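Local coordinates for protein beta-L-arabinobiosidase (Bacteroides thetaiotaomicron, PDB 5MQR) that probably hydrolyses glycosidic linkages in plant pectin as a beta-L-arabinobiosidase, and may also have exo-alpha-sialidase activity, at residues A[669-674]-A[985-990]; A[991-996]-A[1003-1008]; A[77-82]-A[88-93]; A[389-392]-A[398-401]; A[1083-1086]-A[1091-1094]. One frame throughout, in Å; residues are numbered along the deposited sequence.

Contact 1. Residues A[669-674]-A[985-990]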
# COMPACT_ATOMS: atom_id res chain seq x y z
N GLU A 669 -18.47 6.01 -4.64
CA GLU A 669 -18.20 4.71 -4.08
C GLU A 669 -19.50 3.92 -3.95
O GLU A 669 -19.56 2.79 -4.39
CB GLU A 669 -17.49 4.83 -2.72
CG GLU A 669 -17.00 3.48 -2.19
CD GLU A 669 -16.26 3.59 -0.87
OE1 GLU A 669 -15.08 3.98 -0.91
OE2 GLU A 669 -16.87 3.28 0.19
N GLU A 670 -20.52 4.53 -3.37
CA GLU A 670 -21.82 3.88 -3.19
C GLU A 670 -22.41 3.45 -4.53
O GLU A 670 -22.97 2.37 -4.61
CB GLU A 670 -22.80 4.81 -2.47
CG GLU A 670 -24.18 4.20 -2.26
CD GLU A 670 -25.10 5.12 -1.49
OE1 GLU A 670 -25.37 6.26 -1.92
OE2 GLU A 670 -25.58 4.68 -0.44
N MSE A 671 -22.27 4.29 -5.55
CA MSE A 671 -22.85 4.00 -6.88
C MSE A 671 -22.12 2.87 -7.54
O MSE A 671 -22.72 2.09 -8.26
CB MSE A 671 -22.84 5.23 -7.79
CG MSE A 671 -23.75 5.11 -9.00
SE MSE A 671 -25.64 4.77 -8.46
CE MSE A 671 -25.85 6.26 -7.20
N TYR A 672 -20.81 2.78 -7.31
CA TYR A 672 -20.02 1.68 -7.78
C TYR A 672 -20.63 0.37 -7.33
O TYR A 672 -20.92 -0.51 -8.13
CB TYR A 672 -18.57 1.79 -7.28
CG TYR A 672 -17.72 0.70 -7.82
CD1 TYR A 672 -17.11 0.81 -9.06
CD2 TYR A 672 -17.55 -0.49 -7.11
CE1 TYR A 672 -16.35 -0.23 -9.57
CE2 TYR A 672 -16.78 -1.53 -7.61
CZ TYR A 672 -16.19 -1.39 -8.84
OH TYR A 672 -15.46 -2.45 -9.36
N TYR A 673 -20.85 0.26 -6.03
CA TYR A 673 -21.38 -0.98 -5.48
C TYR A 673 -22.84 -1.17 -5.85
O TYR A 673 -23.23 -2.29 -6.19
CB TYR A 673 -21.11 -1.07 -3.95
CG TYR A 673 -19.63 -1.25 -3.72
CD1 TYR A 673 -19.02 -2.49 -3.92
CD2 TYR A 673 -18.82 -0.15 -3.42
CE1 TYR A 673 -17.64 -2.63 -3.77
CE2 TYR A 673 -17.45 -0.28 -3.27
CZ TYR A 673 -16.86 -1.51 -3.45
OH TYR A 673 -15.51 -1.61 -3.31
N TYR A 674 -23.63 -0.09 -5.85
CA TYR A 674 -25.03 -0.22 -6.20
C TYR A 674 -25.24 -0.80 -7.61
O TYR A 674 -26.08 -1.66 -7.81
CB TYR A 674 -25.77 1.12 -6.08
CG TYR A 674 -27.20 1.05 -6.59
CD1 TYR A 674 -28.19 0.44 -5.85
CD2 TYR A 674 -27.53 1.56 -7.84
CE1 TYR A 674 -29.49 0.35 -6.32
CE2 TYR A 674 -28.84 1.48 -8.33
CZ TYR A 674 -29.81 0.87 -7.56
OH TYR A 674 -31.10 0.80 -8.02
N SER A 985 -27.63 11.92 -10.31
CA SER A 985 -28.92 11.64 -10.92
C SER A 985 -29.51 10.28 -10.52
O SER A 985 -30.70 10.11 -10.60
CB SER A 985 -28.85 11.71 -12.46
OG SER A 985 -28.24 10.55 -13.03
N GLN A 986 -28.66 9.34 -10.08
CA GLN A 986 -29.07 7.97 -9.79
C GLN A 986 -29.55 7.80 -8.34
O GLN A 986 -29.09 6.93 -7.61
CB GLN A 986 -27.96 6.98 -10.16
CG GLN A 986 -27.78 6.82 -11.67
CD GLN A 986 -26.55 6.00 -12.03
OE1 GLN A 986 -26.65 4.82 -12.34
NE2 GLN A 986 -25.37 6.63 -11.98
N TYR A 987 -30.50 8.65 -7.95
CA TYR A 987 -31.13 8.60 -6.65
C TYR A 987 -32.60 8.92 -6.84
O TYR A 987 -32.98 9.63 -7.79
CB TYR A 987 -30.50 9.60 -5.67
CG TYR A 987 -29.13 9.18 -5.23
CD1 TYR A 987 -28.00 9.54 -5.96
CD2 TYR A 987 -28.95 8.42 -4.08
CE1 TYR A 987 -26.74 9.13 -5.57
CE2 TYR A 987 -27.68 8.01 -3.67
CZ TYR A 987 -26.58 8.38 -4.43
OH TYR A 987 -25.31 8.00 -4.03
N HIS A 988 -33.41 8.34 -5.97
CA HIS A 988 -34.86 8.44 -6.01
C HIS A 988 -35.32 8.20 -4.58
O HIS A 988 -34.94 7.21 -3.97
CB HIS A 988 -35.42 7.38 -6.97
CG HIS A 988 -36.91 7.41 -7.12
ND1 HIS A 988 -37.56 8.36 -7.87
CD2 HIS A 988 -37.87 6.57 -6.66
CE1 HIS A 988 -38.87 8.12 -7.84
NE2 HIS A 988 -39.07 7.03 -7.13
N ARG A 989 -36.08 9.14 -4.03
CA ARG A 989 -36.58 9.06 -2.64
C ARG A 989 -35.44 8.88 -1.64
O ARG A 989 -35.62 8.24 -0.59
CB ARG A 989 -37.65 7.94 -2.50
CG ARG A 989 -38.92 8.23 -3.27
CD ARG A 989 -39.98 7.14 -3.14
NE ARG A 989 -41.24 7.56 -3.75
CZ ARG A 989 -42.12 8.40 -3.21
NH1 ARG A 989 -41.93 8.91 -1.99
NH2 ARG A 989 -43.22 8.73 -3.88
N GLY A 990 -34.28 9.45 -1.96
CA GLY A 990 -33.11 9.40 -1.11
C GLY A 990 -32.23 8.18 -1.20
O GLY A 990 -31.25 8.08 -0.46
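Tyr-987 reaches across to the helix bearing Glu-670 and Met-671, and these three side chains, with Gln-986, carry the contact. The phenol OH of Tyr-987 donates to Glu-670 OE1 at 2.7 Å, the carboxylate oxygen lying at the edge of the ring and in its plane. OE1 is met on its anti lone pair, the one turned away from the other oxygen, and the carboxylate plane is rotated 49° from the ring. Beside this polar bond sits the selenomethionine Met-671. Its chain bends twice beyond CG, at chi2 (58°) and chi3, and this curl brings CE to 3.4 Å from Tyr-987 CE1. The same methyl lies 3.3 Å from the backbone O of Gln-986, while the selenium packs on the aliphatic part of that residue, with Met-671 SE 3.6 Å from Gln-986 CB.

Further out, Gln-986 is the centre of an inverse gamma turn just beyond helix 972-985, and both ends of its amide are held: OE1 accepts from Arg-675 NH1 and NE2 bonds to Tyr-982 O. Pro-992 touches both Glu-670 and Tyr-987, and Tyr-629 and Phe-633 of helix 627-636 also lie against Glu-670. The contact thus joins helix 666-680 to a small two-stranded antiparallel sheet in the MGH1-like glycoside hydrolase region, a family built on an (alpha/alpha)6 barrel. A single hydroxyl-carboxylate bond here runs beside the packing of the Met-671 methyl, and donation from the phenol would be expected to stabilise the charge on Glu-670.

Contact 2. Residues A[991-996]-A[1003-1008]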
# COMPACT_ATOMS: atom_id res chain seq x y z
N ARG A 991 -32.53 7.26 -2.11
CA ARG A 991 -31.82 5.99 -2.21
C ARG A 991 -31.31 5.82 -3.62
O ARG A 991 -31.92 6.31 -4.54
CB ARG A 991 -32.76 4.83 -1.93
CG ARG A 991 -33.41 4.89 -0.57
CD ARG A 991 -34.24 3.65 -0.29
NE ARG A 991 -35.49 3.62 -1.07
CZ ARG A 991 -36.62 4.19 -0.70
NH1 ARG A 991 -36.72 4.90 0.43
NH2 ARG A 991 -37.68 4.07 -1.48
N PRO A 992 -30.19 5.11 -3.78
CA PRO A 992 -29.70 4.85 -5.13
C PRO A 992 -30.77 4.20 -5.98
O PRO A 992 -31.59 3.40 -5.47
CB PRO A 992 -28.53 3.89 -4.93
CG PRO A 992 -28.17 3.93 -3.48
CD PRO A 992 -29.31 4.55 -2.73
N TYR A 993 -30.78 4.59 -7.25
CA TYR A 993 -31.86 4.27 -8.16
C TYR A 993 -31.37 4.42 -9.60
O TYR A 993 -30.78 5.43 -9.95
CB TYR A 993 -33.02 5.20 -7.90
CG TYR A 993 -34.24 4.91 -8.73
CD1 TYR A 993 -34.37 5.43 -10.00
CD2 TYR A 993 -35.30 4.14 -8.22
CE1 TYR A 993 -35.50 5.19 -10.77
CE2 TYR A 993 -36.44 3.88 -8.99
CZ TYR A 993 -36.52 4.40 -10.28
OH TYR A 993 -37.62 4.21 -11.10
N ILE A 994 -31.61 3.39 -10.40
CA ILE A 994 -31.34 3.43 -11.83
C ILE A 994 -32.66 3.05 -12.51
O ILE A 994 -33.15 1.91 -12.39
CB ILE A 994 -30.15 2.55 -12.29
CG1 ILE A 994 -29.91 2.67 -13.81
CG2 ILE A 994 -30.34 1.08 -11.96
CD1 ILE A 994 -29.60 4.08 -14.29
N GLY A 995 -33.23 4.05 -13.18
CA GLY A 995 -34.48 3.94 -13.92
C GLY A 995 -34.27 4.13 -15.41
O GLY A 995 -33.15 3.99 -15.92
N GLU A 996 -35.35 4.47 -16.09
CA GLU A 996 -35.35 4.50 -17.54
C GLU A 996 -34.81 5.81 -18.10
O GLU A 996 -33.89 5.80 -18.93
CB GLU A 996 -36.74 4.20 -18.07
CG GLU A 996 -37.22 2.80 -17.68
CD GLU A 996 -38.62 2.52 -18.19
OE1 GLU A 996 -38.85 2.55 -19.44
OE2 GLU A 996 -39.48 2.29 -17.32
N GLY A 1003 -34.35 16.53 -12.42
CA GLY A 1003 -33.85 15.26 -11.92
C GLY A 1003 -34.92 14.19 -11.72
O GLY A 1003 -34.61 13.07 -11.34
N TYR A 1004 -36.18 14.54 -11.98
CA TYR A 1004 -37.29 13.63 -11.76
C TYR A 1004 -37.18 12.43 -12.68
O TYR A 1004 -37.16 12.58 -13.90
CB TYR A 1004 -38.62 14.33 -12.01
CG TYR A 1004 -39.84 13.47 -11.78
CD1 TYR A 1004 -40.00 12.74 -10.59
CD2 TYR A 1004 -40.85 13.39 -12.73
CE1 TYR A 1004 -41.15 11.97 -10.37
CE2 TYR A 1004 -42.00 12.63 -12.52
CZ TYR A 1004 -42.14 11.92 -11.35
OH TYR A 1004 -43.29 11.18 -11.17
N TRP A 1005 -37.14 11.25 -12.11
CA TRP A 1005 -37.21 10.02 -12.90
C TRP A 1005 -38.62 9.92 -13.46
O TRP A 1005 -39.60 9.91 -12.72
CB TRP A 1005 -36.84 8.79 -12.07
CG TRP A 1005 -35.36 8.68 -11.83
CD1 TRP A 1005 -34.69 9.05 -10.72
CD2 TRP A 1005 -34.38 8.15 -12.74
NE1 TRP A 1005 -33.36 8.80 -10.87
CE2 TRP A 1005 -33.14 8.26 -12.11
CE3 TRP A 1005 -34.44 7.64 -14.03
CZ2 TRP A 1005 -31.97 7.82 -12.71
CZ3 TRP A 1005 -33.27 7.23 -14.63
CH2 TRP A 1005 -32.05 7.32 -13.97
N LEU A 1006 -38.72 9.89 -14.78
CA LEU A 1006 -39.99 10.20 -15.45
C LEU A 1006 -41.09 9.13 -15.44
O LEU A 1006 -42.20 9.43 -15.83
CB LEU A 1006 -39.72 10.70 -16.87
CG LEU A 1006 -39.07 12.09 -16.88
CD1 LEU A 1006 -38.27 12.32 -18.17
CD2 LEU A 1006 -40.12 13.16 -16.66
N LYS A 1007 -40.81 7.92 -15.00
CA LYS A 1007 -41.90 6.99 -14.65
C LYS A 1007 -42.30 7.05 -13.17
O LYS A 1007 -43.08 6.23 -12.71
CB LYS A 1007 -41.52 5.56 -15.00
CG LYS A 1007 -41.20 5.36 -16.47
CD LYS A 1007 -42.44 5.42 -17.33
CE LYS A 1007 -42.09 5.05 -18.76
NZ LYS A 1007 -43.29 4.92 -19.59
N GLY A 1008 -41.80 8.02 -12.41
CA GLY A 1008 -42.16 8.11 -10.99
C GLY A 1008 -41.87 6.83 -10.21
O GLY A 1008 -40.78 6.26 -10.27
O HOH W 1 -38.91 6.16 -12.62
O HOH W 2 -39.96 3.55 -10.07
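Tyr-993 turns one edge onto the face of Trp-1005, an edge-to-face pair whose planes meet at 56°, with the tyrosine and five-membered ring centroids 4.6 Å apart. The touching atoms are CD1 and CE1; CD1 comes within 3.6 Å of Trp-1005 NE1. The tyrosine is swung there by a chi1 of -176°, which sets CG opposite the backbone N. The same face of the indole is covered further along by the backbone of Gly-995, whose C atom lies 3.3 Å from Trp-1005 CZ3; having no side chain, this residue lets the main chain rest directly on the six-membered ring. Ile-994 CD1 adds a looser contact to CH2.

Trp-1005 opens a type I beta turn that ends at Gly-1008, within the MGH1-like glycoside hydrolase domain, and the turn lies against residues 993-996, which follow strand 991-992. Two waters bridge Tyr-993 OH and Gly-1008 O: one donates to both oxygens, the other accepts from the hydroxyl at 2.6 Å and donates to the Gly-1008 carbonyl. Glu-996 OE2 lies 3.6 Å from Lys-1007 CG, touching the methylene chain of the lysine and not its amine; the carboxylate has its polar partners in Arg-1012 and Ser-1013, while Lys-1007 NZ bonds to Gly-938 O.

Contact 3. Residues A[77-82]-A[88-93]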
# COMPACT_ATOMS: atom_id res chain seq x y z
N GLN A 77 23.24 4.04 25.06
CA GLN A 77 23.21 5.39 24.50
C GLN A 77 23.91 5.50 23.15
O GLN A 77 24.94 6.19 23.02
CB GLN A 77 23.79 6.37 25.49
CG GLN A 77 23.53 7.82 25.12
CD GLN A 77 22.82 8.57 26.22
OE1 GLN A 77 21.77 9.18 25.98
NE2 GLN A 77 23.35 8.49 27.45
N PRO A 78 23.38 4.78 22.14
CA PRO A 78 24.00 4.86 20.84
C PRO A 78 23.69 6.16 20.10
O PRO A 78 22.65 6.78 20.34
CB PRO A 78 23.43 3.64 20.09
CG PRO A 78 22.10 3.42 20.72
CD PRO A 78 22.26 3.81 22.16
N MSE A 79 24.62 6.55 19.23
CA MSE A 79 24.47 7.64 18.27
C MSE A 79 24.76 7.09 16.91
O MSE A 79 25.49 6.09 16.78
CB MSE A 79 25.42 8.80 18.55
CG MSE A 79 25.34 9.30 19.99
SE MSE A 79 23.69 10.35 20.23
CE MSE A 79 23.19 9.71 22.04
N LEU A 80 24.20 7.72 15.89
CA LEU A 80 24.33 7.23 14.51
C LEU A 80 24.52 8.35 13.49
O LEU A 80 23.85 9.38 13.55
CB LEU A 80 23.11 6.39 14.16
CG LEU A 80 23.12 5.54 12.88
CD1 LEU A 80 24.10 4.39 12.96
CD2 LEU A 80 21.70 5.03 12.66
N ALA A 81 25.46 8.13 12.56
CA ALA A 81 25.63 8.99 11.39
C ALA A 81 25.95 8.13 10.16
O ALA A 81 26.23 6.94 10.29
CB ALA A 81 26.70 10.03 11.64
N TYR A 82 25.84 8.74 8.97
CA TYR A 82 26.21 8.10 7.71
C TYR A 82 27.09 9.06 6.91
O TYR A 82 26.68 10.16 6.60
CB TYR A 82 24.96 7.73 6.92
CG TYR A 82 25.20 6.93 5.66
CD1 TYR A 82 25.28 5.55 5.70
CD2 TYR A 82 25.33 7.56 4.41
CE1 TYR A 82 25.49 4.80 4.54
CE2 TYR A 82 25.55 6.83 3.24
CZ TYR A 82 25.64 5.45 3.31
OH TYR A 82 25.85 4.72 2.16
N TYR A 88 28.36 5.20 10.90
CA TYR A 88 29.16 5.37 12.09
C TYR A 88 28.23 5.28 13.29
O TYR A 88 27.21 6.00 13.37
CB TYR A 88 29.90 6.71 12.04
CG TYR A 88 30.98 6.70 10.99
CD1 TYR A 88 30.69 6.98 9.67
CD2 TYR A 88 32.28 6.36 11.30
CE1 TYR A 88 31.67 6.93 8.70
CE2 TYR A 88 33.28 6.31 10.33
CZ TYR A 88 32.96 6.60 9.02
OH TYR A 88 33.92 6.57 8.03
N TYR A 89 28.60 4.40 14.22
CA TYR A 89 27.79 3.97 15.36
C TYR A 89 28.66 4.20 16.59
O TYR A 89 29.73 3.60 16.73
CB TYR A 89 27.44 2.50 15.18
CG TYR A 89 26.42 1.93 16.15
CD1 TYR A 89 26.74 1.73 17.48
CD2 TYR A 89 25.15 1.55 15.72
CE1 TYR A 89 25.83 1.19 18.36
CE2 TYR A 89 24.23 0.99 16.59
CZ TYR A 89 24.57 0.82 17.92
OH TYR A 89 23.68 0.30 18.82
N GLN A 90 28.21 5.11 17.45
CA GLN A 90 28.92 5.50 18.68
C GLN A 90 28.10 4.97 19.85
O GLN A 90 26.88 5.00 19.78
CB GLN A 90 28.99 7.02 18.77
CG GLN A 90 29.98 7.54 19.77
CD GLN A 90 29.64 8.94 20.31
OE1 GLN A 90 28.58 9.13 20.91
NE2 GLN A 90 30.56 9.89 20.16
N TYR A 91 28.76 4.48 20.89
CA TYR A 91 28.07 4.11 22.12
C TYR A 91 29.00 4.26 23.32
O TYR A 91 30.21 4.35 23.17
CB TYR A 91 27.46 2.69 22.03
CG TYR A 91 28.40 1.52 22.07
CD1 TYR A 91 28.97 1.00 20.90
CD2 TYR A 91 28.72 0.90 23.28
CE1 TYR A 91 29.82 -0.09 20.93
CE2 TYR A 91 29.59 -0.19 23.33
CZ TYR A 91 30.15 -0.67 22.17
OH TYR A 91 30.98 -1.75 22.22
N LEU A 92 28.41 4.30 24.51
CA LEU A 92 29.20 4.41 25.70
C LEU A 92 29.11 3.20 26.58
O LEU A 92 28.17 2.44 26.50
CB LEU A 92 28.90 5.68 26.48
CG LEU A 92 27.55 5.90 27.08
CD1 LEU A 92 27.45 5.36 28.51
CD2 LEU A 92 27.30 7.42 27.03
N ALA A 93 30.13 3.02 27.39
CA ALA A 93 30.30 1.80 28.12
C ALA A 93 31.04 2.02 29.42
O ALA A 93 31.94 2.85 29.52
CB ALA A 93 31.04 0.77 27.25
O HOH W 3 27.48 7.65 22.87
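Tyr-89 has CG opposite its backbone N (chi1 -171°), a setting that lays the ring alongside Pro-78, with Pro-78 CB 3.7 Å from Tyr-89 CZ; Leu-80 CD1 approaches the other part of the ring, near CD2. On the other face of the sheet, Gln-90 is also extended from a chi1 of -165°, and runs beside Met-79, a selenomethionine, until its OE1 lies 3.4 Å from Met-79 CG.

The backbones pair as an antiparallel hairpin. Met-79 with Gln-90 and Ala-81 with Tyr-88 are hydrogen-bonded pairs, Met-79 N reaching Gln-90 O at 2.8 Å and Tyr-88 N reaching Ala-81 O at 2.8 Å; Leu-80 with Tyr-89 is the non-hydrogen-bonded pair between them. Strands 74-83 and 86-94 are the first two of a four-stranded antiparallel sheet, consistent with a blade of the N-terminal beta propeller.

A water donates both to Gln-77 O and to Gln-90 OE1, at 2.7 Å in the latter case, while Gln-90 NE2 bonds to Met-166 O on the neighbouring blade-like sheet. Tyr-89 OH bonds to Trp-399 O. The buried polar ends of Gln-90 and Tyr-89 are therefore answered by carbonyls and one water, so the hairpin is tied to two other strands as well as along its own backbone.

Contact 4. Residues A[389-392]-A[398-401]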
# COMPACT_ATOMS: atom_id res chain seq x y z
N VAL A 389 17.85 2.83 12.77
CA VAL A 389 17.76 3.32 14.13
C VAL A 389 18.62 2.45 15.02
O VAL A 389 18.50 1.22 15.00
CB VAL A 389 16.30 3.27 14.67
CG1 VAL A 389 16.25 3.87 16.07
CG2 VAL A 389 15.37 4.08 13.77
N SER A 390 19.47 3.11 15.80
CA SER A 390 20.28 2.48 16.83
C SER A 390 19.53 2.46 18.16
O SER A 390 18.67 3.30 18.43
CB SER A 390 21.62 3.22 16.96
OG SER A 390 21.49 4.50 17.58
N TYR A 391 19.85 1.47 18.99
CA TYR A 391 19.28 1.28 20.34
C TYR A 391 20.09 0.21 21.10
O TYR A 391 20.85 -0.54 20.50
CB TYR A 391 17.80 0.87 20.27
CG TYR A 391 17.50 -0.36 19.44
CD1 TYR A 391 17.37 -0.27 18.06
CD2 TYR A 391 17.27 -1.61 20.04
CE1 TYR A 391 17.07 -1.38 17.29
CE2 TYR A 391 16.97 -2.74 19.26
CZ TYR A 391 16.88 -2.61 17.87
OH TYR A 391 16.57 -3.70 17.06
N SER A 392 19.95 0.18 22.42
CA SER A 392 20.57 -0.88 23.20
C SER A 392 19.46 -1.80 23.64
O SER A 392 18.28 -1.46 23.57
CB SER A 392 21.33 -0.30 24.40
OG SER A 392 20.49 0.02 25.50
N MSE A 398 24.32 -3.98 22.04
CA MSE A 398 24.08 -2.89 21.08
C MSE A 398 23.48 -3.48 19.83
O MSE A 398 23.94 -4.52 19.31
CB MSE A 398 25.35 -2.09 20.79
CG MSE A 398 26.10 -1.58 22.01
SE MSE A 398 24.91 -0.68 23.26
CE MSE A 398 24.37 0.80 22.10
N TRP A 399 22.43 -2.82 19.35
CA TRP A 399 21.66 -3.25 18.19
C TRP A 399 21.46 -2.11 17.18
O TRP A 399 21.58 -0.91 17.52
CB TRP A 399 20.27 -3.73 18.63
CG TRP A 399 20.23 -5.02 19.31
CD1 TRP A 399 20.56 -5.26 20.61
CD2 TRP A 399 19.77 -6.25 18.77
NE1 TRP A 399 20.33 -6.58 20.91
CE2 TRP A 399 19.87 -7.22 19.80
CE3 TRP A 399 19.29 -6.64 17.52
CZ2 TRP A 399 19.52 -8.54 19.61
CZ3 TRP A 399 18.95 -7.97 17.32
CH2 TRP A 399 19.07 -8.91 18.37
N ILE A 400 21.11 -2.49 15.96
CA ILE A 400 20.57 -1.57 14.97
C ILE A 400 19.35 -2.24 14.29
O ILE A 400 19.27 -3.44 14.23
CB ILE A 400 21.67 -1.11 13.95
CG1 ILE A 400 21.34 0.26 13.35
CG2 ILE A 400 21.91 -2.15 12.84
CD1 ILE A 400 22.50 0.92 12.59
N SER A 401 18.40 -1.44 13.82
CA SER A 401 17.30 -1.96 13.02
C SER A 401 17.20 -1.19 11.74
O SER A 401 17.31 0.03 11.73
CB SER A 401 15.96 -1.93 13.76
OG SER A 401 15.80 -3.08 14.60
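Strands 387-393 and 397-403 form an antiparallel beta hairpin, in which Tyr-391 lies across Trp-399 and reaches Ser-401. Strand 397-403 goes on to pair with strand 52-57 from near the N-terminus, so the start of the chain and this hairpin, more than 300 residues further on, share one sheet, an arrangement reminiscent of the ring closure of beta propellers.

The backbone bonds come first. Val-389 and Ser-401 form one hydrogen-bonded pair, with Ser-401 N to Val-389 O at 2.9 Å, and Tyr-391 and Trp-399 form the other, with Trp-399 N to Tyr-391 O at 3.0 Å. Return donation from Tyr-391 N to Trp-399 O is longer, at 3.3 Å. Ser-390 with Ile-400 and Ser-392 with Met-398 are the non-hydrogen-bonded pairs.

Aromatic packing follows. A chi1 of 55° places CG of Tyr-391 between its backbone N and carbonyl carbon, folding the ring back over the partner strand. Trp-399 CB then makes a CH-pi contact over the tyrosine face, 3.8 Å from the ring centroid. The two rings are nearly parallel but slid apart, so they hardly overlap. On the opposite side of the sheet, selenomethionine Met-398 curls until its SE is 3.8 Å from Ser-392 CB.

The polar side chains complete the account. Ser-390 OG bonds to Arg-373 O and Ser-392 OG to His-76 ND1. Beyond the tyrosine edge, His-352 ND1 bonds to Tyr-391 OH and Asn-53 ND2 to Ser-401 OG, the two hydroxyl oxygens themselves standing 2.7 Å apart in a hydrogen bond that either could donate.

Contact 5. Residues A[1083-1086]-A[1091-1094]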
# COMPACT_ATOMS: atom_id res chain seq x y z
N LEU A 1083 0.78 7.41 -8.29
CA LEU A 1083 -0.09 6.53 -9.03
C LEU A 1083 0.64 5.23 -9.27
O LEU A 1083 1.72 5.24 -9.82
CB LEU A 1083 -0.43 7.18 -10.39
CG LEU A 1083 -1.28 6.37 -11.37
CD1 LEU A 1083 -2.65 6.06 -10.78
CD2 LEU A 1083 -1.38 7.10 -12.70
N ARG A 1084 0.06 4.10 -8.89
CA ARG A 1084 0.74 2.82 -9.01
C ARG A 1084 -0.16 1.75 -9.56
O ARG A 1084 -1.35 1.73 -9.29
CB ARG A 1084 1.26 2.35 -7.66
CG ARG A 1084 2.51 3.08 -7.25
CD ARG A 1084 2.97 2.76 -5.83
NE ARG A 1084 3.74 3.90 -5.34
CZ ARG A 1084 5.05 4.02 -5.41
NH1 ARG A 1084 5.79 3.02 -5.86
NH2 ARG A 1084 5.63 5.12 -4.98
N ILE A 1085 0.44 0.86 -10.32
CA ILE A 1085 -0.22 -0.31 -10.89
C ILE A 1085 0.44 -1.54 -10.28
O ILE A 1085 1.67 -1.62 -10.27
CB ILE A 1085 -0.02 -0.39 -12.40
CG1 ILE A 1085 -0.68 0.82 -13.06
CG2 ILE A 1085 -0.60 -1.70 -12.96
CD1 ILE A 1085 -0.31 1.00 -14.51
N PHE A 1086 -0.38 -2.48 -9.82
CA PHE A 1086 0.13 -3.76 -9.35
C PHE A 1086 -0.44 -4.88 -10.22
O PHE A 1086 -1.59 -4.83 -10.64
CB PHE A 1086 -0.20 -4.00 -7.87
CG PHE A 1086 0.45 -3.01 -6.92
CD1 PHE A 1086 -0.05 -1.72 -6.79
CD2 PHE A 1086 1.54 -3.39 -6.12
CE1 PHE A 1086 0.54 -0.80 -5.92
CE2 PHE A 1086 2.14 -2.48 -5.25
CZ PHE A 1086 1.64 -1.18 -5.14
N GLU A 1091 4.29 -4.51 -7.79
CA GLU A 1091 4.26 -3.24 -8.50
C GLU A 1091 4.81 -3.40 -9.91
O GLU A 1091 5.86 -4.01 -10.10
CB GLU A 1091 5.06 -2.16 -7.76
CG GLU A 1091 5.14 -0.87 -8.58
CD GLU A 1091 5.77 0.30 -7.85
OE1 GLU A 1091 5.59 0.43 -6.61
OE2 GLU A 1091 6.44 1.09 -8.54
N ALA A 1092 4.09 -2.86 -10.88
CA ALA A 1092 4.49 -2.90 -12.28
C ALA A 1092 4.84 -1.53 -12.84
O ALA A 1092 5.36 -1.45 -13.94
CB ALA A 1092 3.38 -3.51 -13.10
N GLY A 1093 4.52 -0.45 -12.14
CA GLY A 1093 4.79 0.89 -12.63
C GLY A 1093 4.31 1.97 -11.68
O GLY A 1093 3.50 1.72 -10.79
N HIS A 1094 4.80 3.17 -11.90
CA HIS A 1094 4.62 4.25 -10.96
C HIS A 1094 4.74 5.56 -11.69
O HIS A 1094 5.57 5.70 -12.58
CB HIS A 1094 5.72 4.13 -9.91
CG HIS A 1094 6.03 5.39 -9.19
ND1 HIS A 1094 5.12 6.02 -8.36
CD2 HIS A 1094 7.16 6.13 -9.14
CE1 HIS A 1094 5.68 7.10 -7.84
NE2 HIS A 1094 6.91 7.19 -8.30
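Glu-1091 meets two side chains of the partner strand, Arg-1084 and Phe-1086. Its OE1 forms a salt bridge with Arg-1084 NH1 at 2.7 Å, lying in the guanidinium plane; seen from the acid, the arginine nitrogen arrives on the syn side, 24° out of the carboxylate plane, and the two flat groups are turned 65° against each other. Nearer the backbone, Glu-1091 CB rests 3.9 Å from Phe-1086 CE2.

Next comes Ala-1092, whose N donates to Ile-1085 O at 2.8 Å in an almost straight bond, and whose methyl lies near Ile-1085 CG2. Ala-1092 is the extra residue of a beta bulge: Phe-1086 pairs with Glu-1091, but Ile-1085 pairs with Gly-1093. The hairpin of strands 1082-1087 and 1090-1095 stands at one side of a five-stranded antiparallel sheet in the glycosyl hydrolase family 65 C-terminal domain, with strand 1090-1095 outermost.

Gly-1093 accepts from Ile-1085 N through its O at 3.2 Å and has no side chain to meet the isoleucine.

His-1094 closes the series. Its ring stacks on the guanidinium of Arg-1084, centres 4.1 Å apart and planes at 20°, with His-1094 ND1 over the centre of the group and CE1 3.5 Å from Arg-1084 NH2. The arginine chain, extended from CG to NE, runs alongside the histidine, and NH2 also bonds to Lys-1081 O.

Overall arrangement
Along the chain the order is contact 3, contact 4, contact 1, contact 2, contact 5, each closing before the next opens. Contacts 3 and 4 lie side by side, their centres 9 Å apart, within the propeller-like part. Contacts 1 and 2, centred 10 Å apart, share the two-stranded sheet 987-988/991-992 and lie in the helical glycoside hydrolase part, on the other side of the chain's centre, more than 50 Å from contacts 3 and 4 between centres. Contact 5 sits between the two groups, its centre about 30 Å from that of contact 1 and about 33 Å from that of contact 4, in a sheet that includes strand 660-662. The chain therefore carries separate structural modules, as expected of a multidomain enzyme.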